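Local coordinates for protein EreC (Klebsiella pneumoniae, PDB 6XCQ) that is an erythromycin esterase, which probably hydrolyses the macrolactone ester of macrolide antibiotics and thereby confers resistance to them, at residues D125-T128 / F129-G133; A168-A171 / E172-V176; E253-E256 / Y257-T261; A430-D433 / G434-L438. The protein carries 1 engineered substitution. All coordinates share one frame; numbering follows the deposited sequence.

Contact 1: residues D125-T128 / F129-G133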
ATOM      1  N   ASP A 125     -14.171  -4.187  -0.508  1.00 21.20           N
ATOM      2  CA  ASP A 125     -14.812  -3.072   0.157  1.00 25.54           C
ATOM      3  C   ASP A 125     -14.643  -1.815  -0.684  1.00 22.54           C
ATOM      4  O   ASP A 125     -13.849  -1.791  -1.627  1.00 20.08           O
ATOM      5  CB  ASP A 125     -14.224  -2.934   1.560  1.00 25.21           C
ATOM      6  CG  ASP A 125     -14.298  -4.245   2.341  1.00 35.72           C
ATOM      7  OD1 ASP A 125     -15.430  -4.749   2.529  1.00 34.08           O
ATOM      8  OD2 ASP A 125     -13.235  -4.788   2.742  1.00 30.52           O
ATOM      9  N   PRO A 126     -15.406  -0.753  -0.389  1.00 25.09           N
ATOM     10  CA  PRO A 126     -15.374   0.439  -1.272  1.00 24.78           C
ATOM     11  C   PRO A 126     -13.997   1.061  -1.500  1.00 22.74           C
ATOM     12  O   PRO A 126     -13.649   1.357  -2.650  1.00 17.80           O
ATOM     13  CB  PRO A 126     -16.323   1.408  -0.559  1.00 22.83           C
ATOM     14  CG  PRO A 126     -17.315   0.511   0.134  1.00 23.09           C
ATOM     15  CD  PRO A 126     -16.566  -0.735   0.528  1.00 22.91           C
ATOM     16  N   LEU A 127     -13.208   1.309  -0.454  1.00 19.69           N
ATOM     17  CA  LEU A 127     -11.917   1.963  -0.691  1.00 17.46           C
ATOM     18  C   LEU A 127     -10.975   1.060  -1.483  1.00 24.05           C
ATOM     19  O   LEU A 127     -10.330   1.512  -2.444  1.00 19.60           O
ATOM     20  CB  LEU A 127     -11.273   2.388   0.633  1.00 20.12           C
ATOM     21  CG  LEU A 127      -9.882   3.018   0.542  1.00 22.39           C
ATOM     22  CD1 LEU A 127      -9.910   4.379  -0.210  1.00 15.34           C
ATOM     23  CD2 LEU A 127      -9.291   3.184   1.940  1.00 30.30           C
ATOM     24  N   THR A 128     -10.892  -0.225  -1.104  1.00 15.32           N
ATOM     25  CA  THR A 128     -10.080  -1.172  -1.860  1.00 15.79           C
ATOM     26  C   THR A 128     -10.487  -1.211  -3.330  1.00 13.97           C
ATOM     27  O   THR A 128      -9.631  -1.232  -4.224  1.00 17.67           O
ATOM     28  CB  THR A 128     -10.211  -2.558  -1.240  1.00 21.30           C
ATOM     29  OG1 THR A 128      -9.716  -2.513   0.106  1.00 15.00           O
ATOM     30  CG2 THR A 128      -9.437  -3.585  -2.061  1.00 12.77           C
ATOM     31  N   PHE A 129     -11.792  -1.211  -3.592  1.00 16.06           N
ATOM     32  CA  PHE A 129     -12.296  -1.230  -4.963  1.00 18.69           C
ATOM     33  C   PHE A 129     -11.820  -0.009  -5.758  1.00 21.03           C
ATOM     34  O   PHE A 129     -11.378  -0.140  -6.902  1.00 18.95           O
ATOM     35  CB  PHE A 129     -13.824  -1.326  -4.931  1.00 21.03           C
ATOM     36  CG  PHE A 129     -14.465  -1.430  -6.290  1.00 24.28           C
ATOM     37  CD1 PHE A 129     -14.572  -2.655  -6.927  1.00 21.41           C
ATOM     38  CD2 PHE A 129     -14.960  -0.295  -6.926  1.00 27.28           C
ATOM     39  CE1 PHE A 129     -15.167  -2.757  -8.179  1.00 20.39           C
ATOM     40  CE2 PHE A 129     -15.560  -0.382  -8.177  1.00 24.06           C
ATOM     41  CZ  PHE A 129     -15.658  -1.609  -8.808  1.00 23.73           C
ATOM     42  N   SER A 130     -11.879   1.186  -5.164  1.00 17.33           N
ATOM     43  CA  SER A 130     -11.475   2.384  -5.897  1.00 21.89           C
ATOM     44  C   SER A 130      -9.960   2.483  -6.043  1.00 21.02           C
ATOM     45  O   SER A 130      -9.466   2.978  -7.065  1.00 17.14           O
ATOM     46  CB  SER A 130     -12.013   3.633  -5.202  1.00 22.08           C
ATOM     47  OG  SER A 130     -13.420   3.584  -5.081  1.00 29.24           O
ATOM     48  N   LEU A 131      -9.207   2.034  -5.040  1.00 15.15           N
ATOM     49  CA  LEU A 131      -7.750   2.129  -5.102  1.00 18.44           C
ATOM     50  C   LEU A 131      -7.165   1.159  -6.117  1.00 17.40           C
ATOM     51  O   LEU A 131      -6.212   1.500  -6.832  1.00 16.53           O
ATOM     52  CB  LEU A 131      -7.143   1.846  -3.728  1.00 20.11           C
ATOM     53  CG  LEU A 131      -7.154   2.998  -2.727  1.00 28.79           C
ATOM     54  CD1 LEU A 131      -6.787   2.446  -1.370  1.00 26.99           C
ATOM     55  CD2 LEU A 131      -6.171   4.072  -3.167  1.00 18.27           C
ATOM     56  N   TYR A 132      -7.705  -0.060  -6.185  1.00 14.36           N
ATOM     57  CA  TYR A 132      -7.074  -1.127  -6.952  1.00 16.90           C
ATOM     58  C   TYR A 132      -7.991  -1.830  -7.947  1.00 16.13           C
ATOM     59  O   TYR A 132      -7.524  -2.724  -8.654  1.00 16.53           O
ATOM     60  CB  TYR A 132      -6.500  -2.176  -5.997  1.00 14.97           C
ATOM     61  CG  TYR A 132      -5.378  -1.686  -5.105  1.00 17.27           C
ATOM     62  CD1 TYR A 132      -4.131  -1.365  -5.636  1.00 14.94           C
ATOM     63  CD2 TYR A 132      -5.550  -1.589  -3.716  1.00 19.21           C
ATOM     64  CE1 TYR A 132      -3.068  -0.922  -4.799  1.00 15.96           C
ATOM     65  CE2 TYR A 132      -4.504  -1.150  -2.886  1.00 18.99           C
ATOM     66  CZ  TYR A 132      -3.267  -0.832  -3.435  1.00 13.10           C
ATOM     67  OH  TYR A 132      -2.242  -0.418  -2.612  1.00 15.40           O
ATOM     68  N   GLY A 133      -9.264  -1.436  -8.042  1.00 17.10           N
ATOM     69  CA  GLY A 133     -10.212  -2.205  -8.840  1.00 14.54           C
ATOM     70  C   GLY A 133      -9.766  -2.403 -10.272  1.00 16.53           C
ATOM     71  O   GLY A 133      -9.881  -3.498 -10.830  1.00 19.12           O
TER

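Contact 2: residues A168-A171 / E172-V176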
ATOM      1  N   ALA A 168     -12.203 -11.087  14.935  1.00 20.15           N
ATOM      2  CA  ALA A 168     -13.051 -12.255  14.740  1.00 18.19           C
ATOM      3  C   ALA A 168     -12.225 -13.474  14.363  1.00 23.01           C
ATOM      4  O   ALA A 168     -12.498 -14.582  14.835  1.00 22.08           O
ATOM      5  CB  ALA A 168     -14.107 -11.971  13.669  1.00 17.29           C
ATOM      6  N   GLN A 169     -11.228 -13.295  13.493  0.55 17.90           N
ATOM      7  CA  GLN A 169     -10.340 -14.404  13.175  0.55 19.34           C
ATOM      8  C   GLN A 169      -9.518 -14.793  14.394  0.55 23.63           C
ATOM      9  O   GLN A 169      -9.363 -15.985  14.690  0.55 20.21           O
ATOM     10  CB  GLN A 169      -9.421 -14.047  12.002  0.55 17.38           C
ATOM     11  CG  GLN A 169      -8.574 -15.220  11.551  0.55 16.74           C
ATOM     12  CD  GLN A 169      -7.396 -14.818  10.682  0.55 21.60           C
ATOM     13  OE1 GLN A 169      -6.274 -15.280  10.885  0.55 26.31           O
ATOM     14  NE2 GLN A 169      -7.647 -13.960   9.704  0.55 22.53           N
ATOM     15  N   LEU A 170      -9.001 -13.801  15.121  1.00 17.40           N
ATOM     16  CA  LEU A 170      -8.270 -14.093  16.354  1.00 19.74           C
ATOM     17  C   LEU A 170      -9.120 -14.922  17.318  1.00 23.64           C
ATOM     18  O   LEU A 170      -8.638 -15.901  17.910  1.00 20.18           O
ATOM     19  CB  LEU A 170      -7.825 -12.780  17.010  1.00 22.03           C
ATOM     20  CG  LEU A 170      -7.074 -12.857  18.352  1.00 19.24           C
ATOM     21  CD1 LEU A 170      -5.781 -13.647  18.191  1.00 13.95           C
ATOM     22  CD2 LEU A 170      -6.788 -11.445  18.871  1.00 25.01           C
ATOM     23  N   ALA A 171     -10.397 -14.563  17.471  1.00 18.61           N
ATOM     24  CA  ALA A 171     -11.246 -15.294  18.415  1.00 25.20           C
ATOM     25  C   ALA A 171     -11.433 -16.748  17.990  1.00 22.55           C
ATOM     26  O   ALA A 171     -11.471 -17.650  18.841  1.00 22.07           O
ATOM     27  CB  ALA A 171     -12.597 -14.592  18.571  1.00 19.92           C
ATOM     28  N   GLU A 172     -11.550 -17.002  16.680  1.00 21.34           N
ATOM     29  CA  GLU A 172     -11.673 -18.380  16.210  1.00 21.42           C
ATOM     30  C   GLU A 172     -10.390 -19.161  16.450  1.00 23.85           C
ATOM     31  O   GLU A 172     -10.427 -20.324  16.874  1.00 23.90           O
ATOM     32  CB  GLU A 172     -12.024 -18.415  14.726  1.00 24.39           C
ATOM     33  CG  GLU A 172     -13.325 -17.730  14.359  1.00 29.52           C
ATOM     34  CD  GLU A 172     -13.430 -17.501  12.859  1.00 43.99           C
ATOM     35  OE1 GLU A 172     -12.432 -17.772  12.154  1.00 38.26           O
ATOM     36  OE2 GLU A 172     -14.501 -17.053  12.387  1.00 52.77           O
ATOM     37  N   ILE A 173      -9.245 -18.552  16.156  1.00 24.21           N
ATOM     38  CA  ILE A 173      -7.975 -19.226  16.398  1.00 18.37           C
ATOM     39  C   ILE A 173      -7.791 -19.479  17.889  1.00 16.24           C
ATOM     40  O   ILE A 173      -7.514 -20.605  18.318  1.00 22.66           O
ATOM     41  CB  ILE A 173      -6.816 -18.399  15.813  1.00 14.32           C
ATOM     42  CG1 ILE A 173      -6.901 -18.366  14.281  1.00 18.80           C
ATOM     43  CG2 ILE A 173      -5.481 -18.943  16.288  1.00 15.76           C
ATOM     44  CD1 ILE A 173      -6.055 -17.253  13.651  1.00 17.45           C
ATOM     45  N   ILE A 174      -7.962 -18.436  18.700  1.00 18.66           N
ATOM     46  CA  ILE A 174      -7.735 -18.549  20.136  1.00 18.98           C
ATOM     47  C   ILE A 174      -8.635 -19.625  20.734  1.00 29.64           C
ATOM     48  O   ILE A 174      -8.225 -20.369  21.635  1.00 21.22           O
ATOM     49  CB  ILE A 174      -7.942 -17.182  20.811  1.00 21.70           C
ATOM     50  CG1 ILE A 174      -6.758 -16.253  20.524  1.00 33.54           C
ATOM     51  CG2 ILE A 174      -8.138 -17.319  22.290  1.00 21.22           C
ATOM     52  CD1 ILE A 174      -5.435 -16.823  20.926  1.00 33.08           C
ATOM     53  N   LYS A 175      -9.858 -19.756  20.212  1.00 22.31           N
ATOM     54  CA  LYS A 175     -10.758 -20.791  20.718  1.00 20.68           C
ATOM     55  C   LYS A 175     -10.126 -22.167  20.616  1.00 23.22           C
ATOM     56  O   LYS A 175     -10.342 -23.026  21.485  1.00 24.16           O
ATOM     57  CB  LYS A 175     -12.087 -20.785  19.957  1.00 21.52           C
ATOM     58  CG  LYS A 175     -13.057 -21.840  20.500  1.00 37.99           C
ATOM     59  CD  LYS A 175     -14.064 -22.310  19.472  1.00 36.78           C
ATOM     60  CE  LYS A 175     -14.347 -23.814  19.611  1.00 48.50           C
ATOM     61  NZ  LYS A 175     -14.338 -24.311  21.028  1.00 46.31           N
ATOM     62  N   VAL A 176      -9.329 -22.391  19.577  1.00 25.99           N
ATOM     63  CA  VAL A 176      -8.699 -23.690  19.395  1.00 21.84           C
ATOM     64  C   VAL A 176      -7.443 -23.810  20.240  1.00 23.05           C
ATOM     65  O   VAL A 176      -7.258 -24.796  20.962  1.00 23.70           O
ATOM     66  CB  VAL A 176      -8.402 -23.936  17.908  1.00 19.67           C
ATOM     67  CG1 VAL A 176      -7.715 -25.261  17.742  1.00 22.91           C
ATOM     68  CG2 VAL A 176      -9.710 -23.904  17.106  1.00 26.48           C
TER

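Contact 3: residues E253-E256 / Y257-T261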
ATOM      1  N   GLU A 253      -0.846  -8.270  16.032  1.00 11.41           N
ATOM      2  CA  GLU A 253      -0.026  -7.157  15.532  1.00 18.82           C
ATOM      3  C   GLU A 253      -0.875  -6.177  14.724  1.00 20.23           C
ATOM      4  O   GLU A 253      -0.775  -4.957  14.895  1.00 19.31           O
ATOM      5  CB  GLU A 253       1.127  -7.667  14.670  1.00 19.37           C
ATOM      6  CG  GLU A 253       2.281  -8.322  15.435  1.00 33.90           C
ATOM      7  CD  GLU A 253       2.940  -7.388  16.437  1.00 34.73           C
ATOM      8  OE1 GLU A 253       2.942  -7.718  17.646  1.00 33.55           O
ATOM      9  OE2 GLU A 253       3.440  -6.323  16.023  1.00 31.98           O
ATOM     10  N   SER A 254      -1.697  -6.705  13.820  1.00 16.72           N
ATOM     11  CA  SER A 254      -2.574  -5.866  13.018  1.00 18.30           C
ATOM     12  C   SER A 254      -3.491  -5.021  13.901  1.00 22.37           C
ATOM     13  O   SER A 254      -3.638  -3.816  13.676  1.00 17.74           O
ATOM     14  CB  SER A 254      -3.392  -6.735  12.064  1.00 14.72           C
ATOM     15  OG  SER A 254      -4.257  -5.907  11.290  1.00 20.25           O
ATOM     16  N   ILE A 255      -4.112  -5.635  14.917  1.00 14.14           N
ATOM     17  CA  ILE A 255      -5.011  -4.884  15.801  1.00 11.88           C
ATOM     18  C   ILE A 255      -4.250  -3.823  16.588  1.00 14.21           C
ATOM     19  O   ILE A 255      -4.708  -2.675  16.717  1.00 16.11           O
ATOM     20  CB  ILE A 255      -5.768  -5.833  16.745  1.00 17.93           C
ATOM     21  CG1 ILE A 255      -6.715  -6.737  15.959  1.00 15.21           C
ATOM     22  CG2 ILE A 255      -6.532  -5.042  17.781  1.00  8.33           C
ATOM     23  CD1 ILE A 255      -6.951  -8.155  16.646  1.00 12.57           C
ATOM     24  N   GLU A 256      -3.082  -4.182  17.129  1.00 12.81           N
ATOM     25  CA  GLU A 256      -2.298  -3.226  17.910  1.00 16.67           C
ATOM     26  C   GLU A 256      -1.981  -1.976  17.094  1.00 17.94           C
ATOM     27  O   GLU A 256      -2.133  -0.849  17.576  1.00 16.72           O
ATOM     28  CB  GLU A 256      -1.010  -3.876  18.395  1.00  9.98           C
ATOM     29  CG  GLU A 256      -0.055  -2.942  19.127  1.00 16.01           C
ATOM     30  CD  GLU A 256       1.338  -3.563  19.279  1.00 31.04           C
ATOM     31  OE1 GLU A 256       1.945  -3.468  20.370  1.00 20.79           O
ATOM     32  OE2 GLU A 256       1.832  -4.152  18.289  1.00 32.46           O
ATOM     33  N   TYR A 257      -1.521  -2.157  15.859  1.00 24.04           N
ATOM     34  CA  TYR A 257      -1.183  -0.995  15.039  1.00 14.22           C
ATOM     35  C   TYR A 257      -2.431  -0.292  14.525  1.00 16.44           C
ATOM     36  O   TYR A 257      -2.387   0.914  14.236  1.00 14.92           O
ATOM     37  CB  TYR A 257      -0.270  -1.420  13.889  1.00 15.13           C
ATOM     38  CG  TYR A 257       1.206  -1.484  14.270  1.00 16.01           C
ATOM     39  CD1 TYR A 257       1.726  -2.559  14.996  1.00 18.88           C
ATOM     40  CD2 TYR A 257       2.073  -0.462  13.907  1.00 16.88           C
ATOM     41  CE1 TYR A 257       3.089  -2.610  15.348  1.00 17.20           C
ATOM     42  CE2 TYR A 257       3.414  -0.501  14.238  1.00 17.52           C
ATOM     43  CZ  TYR A 257       3.921  -1.567  14.959  1.00 16.33           C
ATOM     44  OH  TYR A 257       5.249  -1.560  15.281  1.00 16.00           O
ATOM     45  N   THR A 258      -3.554  -1.006  14.415  1.00 16.41           N
ATOM     46  CA  THR A 258      -4.792  -0.331  14.022  1.00 19.52           C
ATOM     47  C   THR A 258      -5.244   0.659  15.089  1.00 20.97           C
ATOM     48  O   THR A 258      -5.580   1.809  14.783  1.00 15.28           O
ATOM     49  CB  THR A 258      -5.890  -1.351  13.734  1.00 12.62           C
ATOM     50  OG1 THR A 258      -5.526  -2.097  12.577  1.00 15.12           O
ATOM     51  CG2 THR A 258      -7.192  -0.645  13.447  1.00 24.40           C
ATOM     52  N   LEU A 259      -5.240   0.237  16.356  1.00 17.87           N
ATOM     53  CA  LEU A 259      -5.629   1.140  17.438  1.00 14.86           C
ATOM     54  C   LEU A 259      -4.687   2.343  17.537  1.00 18.09           C
ATOM     55  O   LEU A 259      -5.136   3.483  17.732  1.00 20.01           O
ATOM     56  CB  LEU A 259      -5.677   0.371  18.768  1.00 15.92           C
ATOM     57  CG  LEU A 259      -6.662  -0.809  18.870  1.00 19.62           C
ATOM     58  CD1 LEU A 259      -6.891  -1.257  20.332  1.00 15.39           C
ATOM     59  CD2 LEU A 259      -8.002  -0.484  18.191  1.00 17.85           C
ATOM     60  N   GLU A 260      -3.377   2.120  17.412  1.00 16.83           N
ATOM     61  CA  GLU A 260      -2.452   3.248  17.508  1.00 14.90           C
ATOM     62  C   GLU A 260      -2.637   4.198  16.324  1.00 19.07           C
ATOM     63  O   GLU A 260      -2.591   5.424  16.486  1.00 15.98           O
ATOM     64  CB  GLU A 260      -1.013   2.739  17.598  1.00 22.30           C
ATOM     65  CG  GLU A 260       0.066   3.830  17.511  1.00 16.72           C
ATOM     66  CD  GLU A 260      -0.008   4.871  18.626  1.00 28.24           C
ATOM     67  OE1 GLU A 260      -0.805   4.721  19.580  1.00 28.81           O
ATOM     68  OE2 GLU A 260       0.756   5.858  18.541  1.00 27.04           O
ATOM     69  N   THR A 261      -2.910   3.651  15.142  1.00 20.35           N
ATOM     70  CA  THR A 261      -3.134   4.495  13.970  1.00 19.12           C
ATOM     71  C   THR A 261      -4.441   5.276  14.097  1.00 22.27           C
ATOM     72  O   THR A 261      -4.510   6.442  13.690  1.00 23.30           O
ATOM     73  CB  THR A 261      -3.098   3.635  12.707  1.00 15.28           C
ATOM     74  OG1 THR A 261      -1.770   3.148  12.533  1.00 15.90           O
ATOM     75  CG2 THR A 261      -3.473   4.461  11.450  1.00 26.14           C
TER

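Contact 4: residues A430-D433 / G434-L438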
ATOM      1  N   ALA A 430      -2.908  12.605 -16.016  1.00 16.92           N
ATOM      2  CA  ALA A 430      -3.362  11.837 -14.841  1.00 16.26           C
ATOM      3  C   ALA A 430      -4.860  12.072 -14.628  1.00 17.61           C
ATOM      4  O   ALA A 430      -5.272  12.867 -13.784  1.00 23.54           O
ATOM      5  CB  ALA A 430      -2.555  12.204 -13.587  1.00 17.64           C
ATOM      6  N   GLY A 431      -5.684  11.353 -15.386  1.00 18.61           N
ATOM      7  CA  GLY A 431      -7.119  11.497 -15.284  1.00 16.14           C
ATOM      8  C   GLY A 431      -7.730  10.555 -14.254  1.00 22.36           C
ATOM      9  O   GLY A 431      -7.209   9.473 -13.990  1.00 17.14           O
ATOM     10  N   LYS A 432      -8.846  10.981 -13.663  1.00 16.23           N
ATOM     11  CA  LYS A 432      -9.498  10.154 -12.655  1.00 18.39           C
ATOM     12  C   LYS A 432      -9.960   8.839 -13.268  1.00 24.47           C
ATOM     13  O   LYS A 432     -10.609   8.814 -14.317  1.00 21.00           O
ATOM     14  CB  LYS A 432     -10.697  10.871 -12.010  1.00 21.88           C
ATOM     15  CG  LYS A 432     -11.434   9.953 -11.018  1.00 25.47           C
ATOM     16  CD  LYS A 432     -12.374  10.676 -10.060  1.00 26.15           C
ATOM     17  CE  LYS A 432     -13.509  11.358 -10.788  1.00 25.20           C
ATOM     18  NZ  LYS A 432     -14.172  10.451 -11.753  1.00 49.47           N
ATOM     19  N   ASP A 433      -9.597   7.743 -12.611  1.00 16.42           N
ATOM     20  CA  ASP A 433     -10.070   6.422 -12.991  1.00 19.14           C
ATOM     21  C   ASP A 433     -11.595   6.392 -13.036  1.00 23.55           C
ATOM     22  O   ASP A 433     -12.262   6.773 -12.072  1.00 19.52           O
ATOM     23  CB  ASP A 433      -9.540   5.415 -11.968  1.00 17.09           C
ATOM     24  CG  ASP A 433      -9.788   3.974 -12.359  1.00 30.46           C
ATOM     25  OD1 ASP A 433     -10.803   3.669 -13.016  1.00 20.56           O
ATOM     26  OD2 ASP A 433      -8.961   3.132 -11.954  1.00 24.55           O
ATOM     27  N   GLY A 434     -12.138   5.885 -14.147  1.00 22.36           N
ATOM     28  CA  GLY A 434     -13.574   5.888 -14.391  1.00 25.09           C
ATOM     29  C   GLY A 434     -14.404   4.993 -13.481  1.00 25.97           C
ATOM     30  O   GLY A 434     -15.625   5.173 -13.407  1.00 31.70           O
ATOM     31  N   LEU A 435     -13.796   4.037 -12.786  1.00 20.14           N
ATOM     32  CA  LEU A 435     -14.605   3.256 -11.854  1.00 23.43           C
ATOM     33  C   LEU A 435     -14.660   3.865 -10.456  1.00 22.98           C
ATOM     34  O   LEU A 435     -15.371   3.332  -9.604  1.00 24.87           O
ATOM     35  CB  LEU A 435     -14.127   1.796 -11.756  1.00 29.69           C
ATOM     36  CG  LEU A 435     -12.798   1.225 -11.259  1.00 32.37           C
ATOM     37  CD1 LEU A 435     -12.604   1.461  -9.776  1.00 25.44           C
ATOM     38  CD2 LEU A 435     -12.759  -0.289 -11.525  1.00 15.74           C
ATOM     39  N   VAL A 436     -13.922   4.940 -10.192  1.00 20.37           N
ATOM     40  CA  VAL A 436     -13.878   5.522  -8.858  1.00 23.46           C
ATOM     41  C   VAL A 436     -15.149   6.322  -8.611  1.00 36.59           C
ATOM     42  O   VAL A 436     -15.495   7.222  -9.387  1.00 32.15           O
ATOM     43  CB  VAL A 436     -12.628   6.388  -8.692  1.00 20.29           C
ATOM     44  CG1 VAL A 436     -12.677   7.126  -7.355  1.00 25.49           C
ATOM     45  CG2 VAL A 436     -11.398   5.500  -8.770  1.00 15.90           C
ATOM     46  N   ASP A 437     -15.820   6.019  -7.495  1.00 46.35           N
ATOM     47  CA  ASP A 437     -17.170   6.468  -7.169  1.00 49.50           C
ATOM     48  C   ASP A 437     -17.188   7.272  -5.868  1.00 56.63           C
ATOM     49  O   ASP A 437     -17.953   6.949  -4.955  1.00 54.16           O
ATOM     50  CB  ASP A 437     -18.079   5.229  -7.043  1.00 48.55           C
ATOM     51  CG  ASP A 437     -19.564   5.543  -7.216  1.00 73.85           C
ATOM     52  OD1 ASP A 437     -19.918   6.685  -7.588  1.00 62.99           O
ATOM     53  OD2 ASP A 437     -20.381   4.625  -6.966  1.00 56.83           O
ATOM     54  N   LEU A 438     -16.357   8.307  -5.752  1.00 54.05           N
ATOM     55  CA  LEU A 438     -16.158   8.942  -4.438  1.00 51.61           C
ATOM     56  C   LEU A 438     -16.402  10.452  -4.375  1.00 62.94           C
ATOM     57  O   LEU A 438     -15.899  11.241  -5.187  1.00 55.55           O
ATOM     58  CB  LEU A 438     -14.739   8.667  -3.940  1.00 44.92           C
ATOM     59  CG  LEU A 438     -14.326   7.214  -3.776  1.00 25.42           C
ATOM     60  CD1 LEU A 438     -12.946   7.123  -3.143  1.00 27.42           C
ATOM     61  CD2 LEU A 438     -15.369   6.470  -2.959  1.00 39.09           C
ATOM     62  OXT LEU A 438     -17.090  10.918  -3.460  1.00 67.93           O
TER

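Contact 1: residues D125-T128 / F129-G133
The opening turns of helix 126-146 begin at Asp-125, the N-cap residue, whose backbone O receives Phe-129 N at 2.9 Å in the first i to i+4 bond. The carboxylate of Asp-125 makes no capping bond to the helix; its OD2 is hydrogen-bonded to Gln-103 NE2 of helix 101-112.

From here the α-helical pattern runs on: Ser-130 N bonds to Pro-126 O, Leu-131 N to Leu-127 O at 2.9 Å, and Tyr-132 N to Thr-128 O at 3.0 Å. The hydroxyl of Ser-130 adds a weak bond to the same Pro-126 O, from OG at 3.3 Å. It can do so because OG lies beside its own backbone N, opposite the carbonyl carbon (chi1 -57°), and is therefore turned back over the preceding turn.

On one flank Leu-127 and Leu-131 cross obliquely, with Leu-127 CG 3.7 Å from Leu-131 CD1. Leu-127 CD1 approaches the branch point of Leu-131 as well, 4.0 Å from its CG. The two chains meet because Leu-127 has CG opposite its backbone N (chi1 177°), which sends a chain that starts away from 129-133 forward along the helix, while Leu-131 leans back. On the other side of the helix, Phe-129 CB rests 3.3 Å from Asp-125 O, and its ring leads away.

The buried face ties this helix start to the core. Thr-128 OG1 bonds Asn-159 ND2 and its side chain touches helix 101-112, while Tyr-132 OH joins Leu-304 O, at the end of strand 301-304, and Glu-98 N, just past strand 94-97.

Contact 2: residues A168-A171 / E172-V176
Glu-172, Ala-171 and Gln-169 carry most of the contact made within helix 164-177, and each meets the neighbouring turn in a different way. Glu-172 folds back over the turn before it. Its CG sits beside the backbone N, opposite the carbonyl carbon (chi1 -60°), which brings the methylene to 3.3 Å from Ala-168 O. The chain then runs extended, so that CD passes 3.6 Å from that oxygen. CG thus makes the closest side-chain approach to Ala-168 O, with the carboxylate carbon a little farther off, while the oxygen itself is bonded by Glu-172 N, at 3.2 Å.

Ala-171 contributes chiefly through its backbone. Its O accepts Lys-175 N at 3.0 Å, with the donor standing 35° above the carbonyl plane and so not on a lone pair. The CB of Lys-175 follows its N-H to the same oxygen.

Gln-169 runs alongside Ile-173, both chains pointing the same way. The CD1 methyl of Ile-173 lies 3.9 Å from Gln-169 CG and 3.4 Å from OE1, an approach that holds for one of two modelled conformers and is doubtful to that extent. In this conformer OE1 accepts a hydrogen bond from Arg-251 NH1, and the methyl lies beside an already engaged oxygen.

A second pair repeats the side-by-side arrangement on the buried flank, where Leu-170 CD1 comes to 3.6 Å from Ile-174 CG1. Beneath it, Ile-174 N bonds Leu-170 O at 2.7 Å.

The helix packs on two others and leaves Glu-172 at the surface. Gln-169, Leu-170 and Ile-173 face helix 244-267 at Lys-247, Ala-248 and Ile-252, whereas Ala-171 and Ile-174 touch Val-185 and Lys-182 of helix 182-191.

Contact 3: residues E253-E256 / Y257-T261
Tyr-257 and two preceding glutamates show how one turn of helix 244-267 can bring two carboxylates alongside the same edge atom of a ring. Its N bonds Glu-253 O at 3.1 Å, and the same oxygen lies at the ring edge, near its plane, 3.5 Å from CD1. The carboxylates of Glu-253 and Glu-256 both reach CE1, from OE2 at 3.8 Å and 3.6 Å, their planes turned 59° and 86° from the ring.

Thr-258 comes next. With OG1 beside its own backbone N (chi1 -67°), the hydroxyl folds back to Ser-254 O at 2.8 Å. Thr-258 N reaches that oxygen at 2.9 Å from the opposite face of the carbonyl plane.

Leu-259 bonds Ile-255 O through its N and sets CG 3.5 Å from it. Glu-260 N pairs with Glu-256 O, and its carboxylate turns to Arg-263. Thr-261 then repeats the threonine pattern, OG1 and N both bonding Tyr-257 O from opposite faces.

Glu-253 OE1 is salt-bridged to Lys-226 of helix 212-231, a pairing that would offset some of the negative charge gathered here. Both buried threonine hydroxyls are thus satisfied within their own helix, and each accepting carbonyl is gripped by two donors.

Contact 4: residues A430-D433 / G434-L438
Asp-433 and Leu-435 meet through an Asx turn, in which the carboxylate of the first reaches over the backbone of the second. Asp-433 OD1 accepts Leu-435 N at 3.0 Å in an almost straight bond. The donor uses the anti side of the oxygen and lies out of the carboxylate plane. What turns the carboxylate forward is its first torsion, which sets CG opposite the backbone N (chi1 -171°).

A type I beta turn from Asp-433 to Val-436 is superposed on this. Its closing bond runs from Val-436 N to Asp-433 O at 3.1 Å, with the donor standing 50° above the carbonyl plane. One aspartate thus closes two overlapping turns, with its side chain and its carbonyl.

The side chains of the next residues settle round this oxygen-rich corner. Leu-435 holds CG in the crowded position between backbone N and carbonyl carbon (chi1 63°), 3.6 Å from Asp-433 OD1. Val-436 points its CB back toward 430-433, its CG2 methyl 3.7 Å from Asp-433 CB and 3.6 Å from Asp-433 O. A looser approach comes from the exposed Lys-432, which brings its CG to 4.4 Å from Val-436 CB.

This C-terminal tail follows strand 423-427 and lies against helix 126-146, where Asp-433 OD2 bonds Ser-134 OG and Leu-435 packs on Ile-137. Backbone bonds join Gly-431 to Ala-73, the first residue of helix 73-90, and Asp-433 to Phe-71 just before it. At the very end, Leu-438 pairs with Val-366 of strand 365-370.

In the fold
Along the chain the four contacts follow in series, each closing before the next opens, yet in space they form two pairs. Contacts 1 and 4 have centres about 11 Å apart and touch: Phe-129 O lies 3.5 Å from Leu-435 CD1, so the C-terminal tail covers the start of helix 126-146. Contacts 2 and 3 sit on neighbouring helices, 164-177 and 244-267, with centres about 17 Å apart, and meet where Leu-170 CD2 packs on Ile-255 CD1. Contacts 2 and 4 are farthest separated, about 38 Å between centres. One pair thus borders the mixed eight-stranded sheet, while the other belongs to the helical part of the esterase.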